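Local coordinates for protein five-membered-cyclitol-phosphate synthase (Streptomyces citricolor, PDB 6K96) that belongs to the myo-inositol-1-phosphate synthase family and binds nicotinamide-adenine-dinucleotide together with a sodium ion in a Rossmann-type domain, at residues Ile5-Leu19 with Ser293-Arg305. Numbering follows the deposited sequence.
Sequences IRLAVAGVGNNISAL and SSNAAGVIIDLIR. With NA (sodium ion), chain H; NAD (nicotinamide-adenine-dinucleotide), chain G.
Asn15 and Ser293 meet at a sodium ion that joins the first helix of the Rossmann-type domain to the start of helix 292-313. Asn15 OD1 lies 2.4 Å from the ion and Ser293 OG 2.5 Å, and the nicotinamide-adenine-dinucleotide supplies O2N and O7N, from its phosphate and carboxamide. The two protein oxygens sit side by side on the ion as fellow ligands, without a hydrogen bond between them; Ser293 OG is also bonded to Asp264. Ala296 CB rests against the Asn15 amide, 3.4 Å from OD1. The glycine-rich turn Gly11-Gly13 passes beside the dinucleotide, and the backbone N of Asn14 and of Asn15 donate to its phosphates, the latter to O1N at 2.9 Å and a fairly straight 162°, an arrangement in which the N-terminus of helix 14-31 would favour the negative charge.

Away from the ion no hydrogen bond crosses, and the side chains that meet are mainly apolar. Packing is tight where the helices cross at -63°, their axes 8.2 Å apart: the Ala18 methyl CB lies 3.4 Å from the carbonyl O of Ser293, and Leu19 enters as a knob among Ala297, Ile300, Ile301 and Ile304. With CG anti to the backbone N (chi1 -172°), Leu19 sends CD2 tip to tip toward Ile304 CD1. Fewer side chains reach across from strand 5-10, whose axis comes no nearer than 11.0 Å to that of the helix. Here Leu7 crosses Ile304 at about a right angle, its CD1 3.8 Å from CG2, and Ile5 reaches the Ile304 carbonyl and the aliphatic part of Arg305 with CD1 alone. Even this sparser end is buried, with no solvent side.

Strand 5-10 runs between parallel strands 55-62 and 127-130, which add Leu55 against Ile304, Phe57 against Leu19 and Leu129 against Ile300, while Trp277 of a second subunit packs on Leu19, Ala297 and Ile301.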
loop_
_atom_site.group_PDB
_atom_site.type_symbol
_atom_site.label_atom_id
_atom_site.label_comp_id
_atom_site.label_asym_id
_atom_site.label_seq_id
_atom_site.Cartn_x
_atom_site.Cartn_y
_atom_site.Cartn_z
ATOM N N ILE B 5 -26.392 33.937 1.792
ATOM C CA ILE B 5 -25.828 34.127 3.166
ATOM C C ILE B 5 -24.763 35.233 3.157
ATOM O O ILE B 5 -23.762 35.089 2.430
ATOM C CB ILE B 5 -25.155 32.863 3.723
ATOM C CG1 ILE B 5 -26.081 31.650 3.839
ATOM C CG2 ILE B 5 -24.516 33.204 5.049
ATOM C CD1 ILE B 5 -25.322 30.342 4.110
ATOM N N ARG B 6 -24.932 36.247 3.999
ATOM C CA ARG B 6 -23.914 37.287 4.264
ATOM C C ARG B 6 -22.984 36.749 5.380
ATOM O O ARG B 6 -23.400 36.664 6.580
ATOM C CB ARG B 6 -24.630 38.620 4.545
ATOM C CG ARG B 6 -25.519 39.116 3.408
ATOM C CD ARG B 6 -26.488 40.233 3.777
ATOM N NE ARG B 6 -27.478 39.847 4.787
ATOM C CZ ARG B 6 -28.725 39.381 4.582
ATOM N NH1 ARG B 6 -29.202 39.185 3.360
ATOM N NH2 ARG B 6 -29.495 39.076 5.620
ATOM N N LEU B 7 -21.768 36.346 5.001
ATOM C CA LEU B 7 -20.938 35.429 5.810
ATOM C C LEU B 7 -19.660 36.150 6.230
ATOM O O LEU B 7 -18.972 36.705 5.374
ATOM C CB LEU B 7 -20.642 34.149 5.020
ATOM C CG LEU B 7 -19.802 33.099 5.754
ATOM C CD1 LEU B 7 -20.608 32.399 6.830
ATOM C CD2 LEU B 7 -19.223 32.093 4.771
ATOM N N ALA B 8 -19.418 36.152 7.542
ATOM C CA ALA B 8 -18.285 36.835 8.196
ATOM C C ALA B 8 -17.310 35.753 8.652
ATOM O O ALA B 8 -17.784 34.636 8.967
ATOM C CB ALA B 8 -18.761 37.683 9.338
ATOM N N VAL B 9 -16.020 36.074 8.688
ATOM C CA VAL B 9 -14.954 35.055 8.827
ATOM C C VAL B 9 -13.978 35.549 9.874
ATOM O O VAL B 9 -13.402 36.623 9.715
ATOM C CB VAL B 9 -14.288 34.821 7.459
ATOM C CG1 VAL B 9 -12.836 34.390 7.583
ATOM C CG2 VAL B 9 -15.108 33.850 6.588
ATOM N N ALA B 10 -13.790 34.784 10.924
ATOM C CA ALA B 10 -12.718 35.063 11.885
ATOM C C ALA B 10 -11.645 34.038 11.557
ATOM O O ALA B 10 -11.835 32.878 11.860
ATOM C CB ALA B 10 -13.243 34.996 13.310
ATOM N N GLY B 11 -10.606 34.479 10.863
ATOM C CA GLY B 11 -9.484 33.644 10.395
ATOM C C GLY B 11 -9.641 33.304 8.914
ATOM O O GLY B 11 -10.562 32.542 8.585
ATOM N N VAL B 12 -8.756 33.830 8.077
ATOM C CA VAL B 12 -8.752 33.589 6.613
ATOM C C VAL B 12 -7.670 32.571 6.270
ATOM O O VAL B 12 -6.660 32.945 5.667
ATOM C CB VAL B 12 -8.575 34.902 5.850
ATOM C CG1 VAL B 12 -8.815 34.691 4.347
ATOM C CG2 VAL B 12 -9.479 35.953 6.460
ATOM N N GLY B 13 -7.928 31.332 6.654
ATOM C CA GLY B 13 -7.002 30.208 6.469
ATOM C C GLY B 13 -7.303 29.352 5.244
ATOM O O GLY B 13 -8.005 29.768 4.300
ATOM N N ASN B 14 -6.660 28.187 5.241
ATOM C CA ASN B 14 -6.909 27.115 4.244
ATOM C C ASN B 14 -8.421 26.873 4.154
ATOM O O ASN B 14 -8.927 26.874 3.031
ATOM C CB ASN B 14 -6.025 25.922 4.555
ATOM C CG ASN B 14 -4.609 26.191 4.135
ATOM O OD1 ASN B 14 -4.391 27.016 3.250
ATOM N ND2 ASN B 14 -3.660 25.497 4.725
ATOM N N ASN B 15 -9.136 26.808 5.283
ATOM C CA ASN B 15 -10.586 26.463 5.291
ATOM C C ASN B 15 -11.385 27.465 4.419
ATOM O O ASN B 15 -12.399 27.053 3.742
ATOM C CB ASN B 15 -11.116 26.318 6.707
ATOM C CG ASN B 15 -10.582 25.132 7.495
ATOM O OD1 ASN B 15 -9.705 24.386 7.033
ATOM N ND2 ASN B 15 -11.106 24.945 8.710
ATOM N N ILE B 16 -11.024 28.734 4.418
ATOM C CA ILE B 16 -11.809 29.809 3.739
ATOM C C ILE B 16 -11.317 29.907 2.300
ATOM O O ILE B 16 -12.106 30.252 1.429
ATOM C CB ILE B 16 -11.669 31.172 4.430
ATOM C CG1 ILE B 16 -11.950 31.102 5.930
ATOM C CG2 ILE B 16 -12.550 32.198 3.730
ATOM C CD1 ILE B 16 -13.318 30.577 6.243
ATOM N N SER B 17 -10.059 29.598 2.041
ATOM C CA SER B 17 -9.553 29.438 0.645
ATOM C C SER B 17 -10.407 28.404 -0.047
ATOM O O SER B 17 -10.929 28.706 -1.111
ATOM C CB SER B 17 -8.119 29.040 0.595
ATOM O OG SER B 17 -7.730 28.795 -0.735
ATOM N N ALA B 18 -10.604 27.276 0.632
ATOM C CA ALA B 18 -11.395 26.122 0.174
ATOM C C ALA B 18 -12.857 26.512 0.011
ATOM O O ALA B 18 -13.425 26.180 -1.028
ATOM C CB ALA B 18 -11.210 24.970 1.114
ATOM N N LEU B 19 -13.443 27.230 0.946
ATOM C CA LEU B 19 -14.888 27.554 0.916
ATOM C C LEU B 19 -15.200 28.550 -0.204
ATOM O O LEU B 19 -16.261 28.414 -0.852
ATOM C CB LEU B 19 -15.310 28.145 2.263
ATOM C CG LEU B 19 -16.810 28.322 2.401
ATOM C CD1 LEU B 19 -17.480 26.992 2.621
ATOM C CD2 LEU B 19 -17.124 29.260 3.534
ATOM N N SER B 293 -8.289 20.680 3.779
ATOM C CA SER B 293 -9.222 21.822 3.953
ATOM C C SER B 293 -10.503 21.689 3.106
ATOM O O SER B 293 -11.470 22.492 3.364
ATOM C CB SER B 293 -8.521 23.097 3.676
ATOM O OG SER B 293 -7.631 23.388 4.735
ATOM N N SER B 294 -10.564 20.755 2.159
ATOM C CA SER B 294 -11.842 20.336 1.523
ATOM C C SER B 294 -12.603 19.530 2.567
ATOM O O SER B 294 -13.842 19.628 2.586
ATOM C CB SER B 294 -11.650 19.542 0.213
ATOM O OG SER B 294 -11.270 20.397 -0.881
ATOM N N ASN B 295 -11.899 18.792 3.429
ATOM C CA ASN B 295 -12.561 17.984 4.476
ATOM C C ASN B 295 -13.216 18.946 5.450
ATOM O O ASN B 295 -14.117 18.508 6.119
ATOM C CB ASN B 295 -11.609 17.055 5.221
ATOM C CG ASN B 295 -11.657 15.599 4.811
ATOM O OD1 ASN B 295 -12.487 15.194 4.012
ATOM N ND2 ASN B 295 -10.764 14.796 5.375
ATOM N N ALA B 296 -12.744 20.187 5.563
ATOM C CA ALA B 296 -13.371 21.226 6.411
ATOM C C ALA B 296 -14.555 21.778 5.641
ATOM O O ALA B 296 -15.631 21.727 6.144
ATOM C CB ALA B 296 -12.394 22.333 6.724
ATOM N N ALA B 297 -14.327 22.277 4.431
ATOM C CA ALA B 297 -15.341 23.075 3.674
ATOM C C ALA B 297 -16.541 22.186 3.311
ATOM O O ALA B 297 -17.678 22.623 3.445
ATOM C CB ALA B 297 -14.753 23.729 2.462
ATOM N N GLY B 298 -16.297 20.933 3.005
ATOM C CA GLY B 298 -17.369 19.935 2.818
ATOM C C GLY B 298 -18.321 19.836 3.989
ATOM O O GLY B 298 -19.431 19.317 3.790
ATOM N N VAL B 299 -17.922 20.313 5.173
ATOM C CA VAL B 299 -18.802 20.252 6.383
ATOM C C VAL B 299 -19.207 21.681 6.781
ATOM O O VAL B 299 -20.350 21.890 7.171
ATOM C CB VAL B 299 -18.083 19.440 7.468
ATOM C CG1 VAL B 299 -18.395 19.927 8.861
ATOM C CG2 VAL B 299 -18.359 17.947 7.309
ATOM N N ILE B 300 -18.333 22.649 6.583
ATOM C CA ILE B 300 -18.646 24.062 6.867
ATOM C C ILE B 300 -19.884 24.394 6.031
ATOM O O ILE B 300 -20.892 24.824 6.593
ATOM C CB ILE B 300 -17.434 24.975 6.635
ATOM C CG1 ILE B 300 -16.313 24.601 7.602
ATOM C CG2 ILE B 300 -17.808 26.428 6.824
ATOM C CD1 ILE B 300 -14.990 25.306 7.338
ATOM N N ILE B 301 -19.885 24.113 4.738
ATOM C CA ILE B 301 -21.046 24.499 3.875
ATOM C C ILE B 301 -22.374 23.995 4.456
ATOM O O ILE B 301 -23.351 24.650 4.239
ATOM C CB ILE B 301 -20.867 24.004 2.437
ATOM C CG1 ILE B 301 -21.787 24.781 1.503
ATOM C CG2 ILE B 301 -21.083 22.488 2.385
ATOM C CD1 ILE B 301 -21.599 26.254 1.582
ATOM N N ASP B 302 -22.403 22.837 5.106
ATOM C CA ASP B 302 -23.553 22.302 5.881
ATOM C C ASP B 302 -23.834 23.271 7.058
ATOM O O ASP B 302 -24.870 23.923 7.035
ATOM C CB ASP B 302 -23.205 20.874 6.339
ATOM C CG ASP B 302 -23.822 19.770 5.501
ATOM O OD1 ASP B 302 -24.976 19.452 5.776
ATOM O OD2 ASP B 302 -23.148 19.207 4.593
ATOM N N LEU B 303 -22.890 23.428 7.999
ATOM C CA LEU B 303 -23.084 24.199 9.255
ATOM C C LEU B 303 -23.472 25.659 8.954
ATOM O O LEU B 303 -24.362 26.164 9.640
ATOM C CB LEU B 303 -21.805 24.140 10.110
ATOM C CG LEU B 303 -21.407 22.762 10.622
ATOM C CD1 LEU B 303 -20.200 22.885 11.513
ATOM C CD2 LEU B 303 -22.537 22.087 11.370
ATOM N N ILE B 304 -22.811 26.345 8.024
ATOM C CA ILE B 304 -23.111 27.791 7.812
ATOM C C ILE B 304 -24.532 27.933 7.279
ATOM O O ILE B 304 -25.164 28.962 7.558
ATOM C CB ILE B 304 -22.129 28.541 6.906
ATOM C CG1 ILE B 304 -22.014 27.880 5.535
ATOM C CG2 ILE B 304 -20.794 28.719 7.604
ATOM C CD1 ILE B 304 -20.976 28.522 4.663
ATOM N N ARG B 305 -25.020 26.963 6.514
ATOM C CA ARG B 305 -26.395 27.052 5.972
ATOM C C ARG B 305 -27.349 26.659 7.103
ATOM O O ARG B 305 -28.478 27.229 7.143
ATOM C CB ARG B 305 -26.620 26.169 4.744
ATOM C CG ARG B 305 -26.021 26.672 3.439
ATOM C CD ARG B 305 -25.331 25.551 2.668
ATOM N NE ARG B 305 -26.135 24.659 1.851
ATOM C CZ ARG B 305 -25.841 23.380 1.565
ATOM N NH1 ARG B 305 -24.766 22.774 2.026
ATOM N NH2 ARG B 305 -26.630 22.685 0.791
HETATM NA NA NA H . -7.660 23.109 7.253
HETATM P PA NAD G . -5.322 28.021 9.072
HETATM O O1A NAD G . -4.114 27.927 9.921
HETATM O O2A NAD G . -5.096 27.830 7.598
HETATM O O5B NAD G . -6.214 29.297 9.328
HETATM C C5B NAD G . -5.924 30.001 10.558
HETATM C C4B NAD G . -6.076 31.480 10.323
HETATM O O4B NAD G . -6.351 32.222 11.558
HETATM C C3B NAD G . -4.817 32.124 9.735
HETATM O O3B NAD G . -5.211 33.017 8.701
HETATM C C2B NAD G . -4.272 32.906 10.928
HETATM O O2B NAD G . -3.381 33.827 10.369
HETATM C C1B NAD G . -5.600 33.426 11.488
HETATM N N9A NAD G . -5.592 34.017 12.811
HETATM C C8A NAD G . -4.712 33.671 13.807
HETATM N N7A NAD G . -4.963 34.272 14.948
HETATM C C5A NAD G . -6.097 35.039 14.705
HETATM C C6A NAD G . -6.843 35.895 15.539
HETATM N N6A NAD G . -6.550 36.086 16.820
HETATM N N1A NAD G . -7.950 36.487 15.013
HETATM C C2A NAD G . -8.217 36.264 13.712
HETATM N N3A NAD G . -7.573 35.495 12.837
HETATM C C4A NAD G . -6.508 34.886 13.393
HETATM O O3 NAD G . -6.329 26.898 9.566
HETATM P PN NAD G . -7.402 26.043 8.727
HETATM O O1N NAD G . -8.259 26.999 7.991
HETATM O O2N NAD G . -6.570 24.984 8.070
HETATM O O5D NAD G . -8.265 25.403 9.930
HETATM C C5D NAD G . -8.968 26.342 10.842
HETATM C C4D NAD G . -9.408 25.606 12.073
HETATM O O4D NAD G . -10.377 24.578 11.762
HETATM C C3D NAD G . -8.249 24.908 12.798
HETATM O O3D NAD G . -8.488 25.025 14.184
HETATM C C2D NAD G . -8.468 23.438 12.449
HETATM O O2D NAD G . -8.032 22.487 13.402
HETATM C C1D NAD G . -9.993 23.367 12.428
HETATM N N1N NAD G . -10.430 22.122 11.725
HETATM C C2N NAD G . -9.880 21.818 10.435
HETATM C C3N NAD G . -10.099 20.595 9.824
HETATM C C7N NAD G . -9.516 20.368 8.441
HETATM O O7N NAD G . -8.980 21.295 7.848
HETATM N N7N NAD G . -9.597 19.147 7.919
HETATM C C4N NAD G . -10.845 19.651 10.529
HETATM C C5N NAD G . -11.515 20.017 11.690
HETATM C C6N NAD G . -11.229 21.217 12.315
#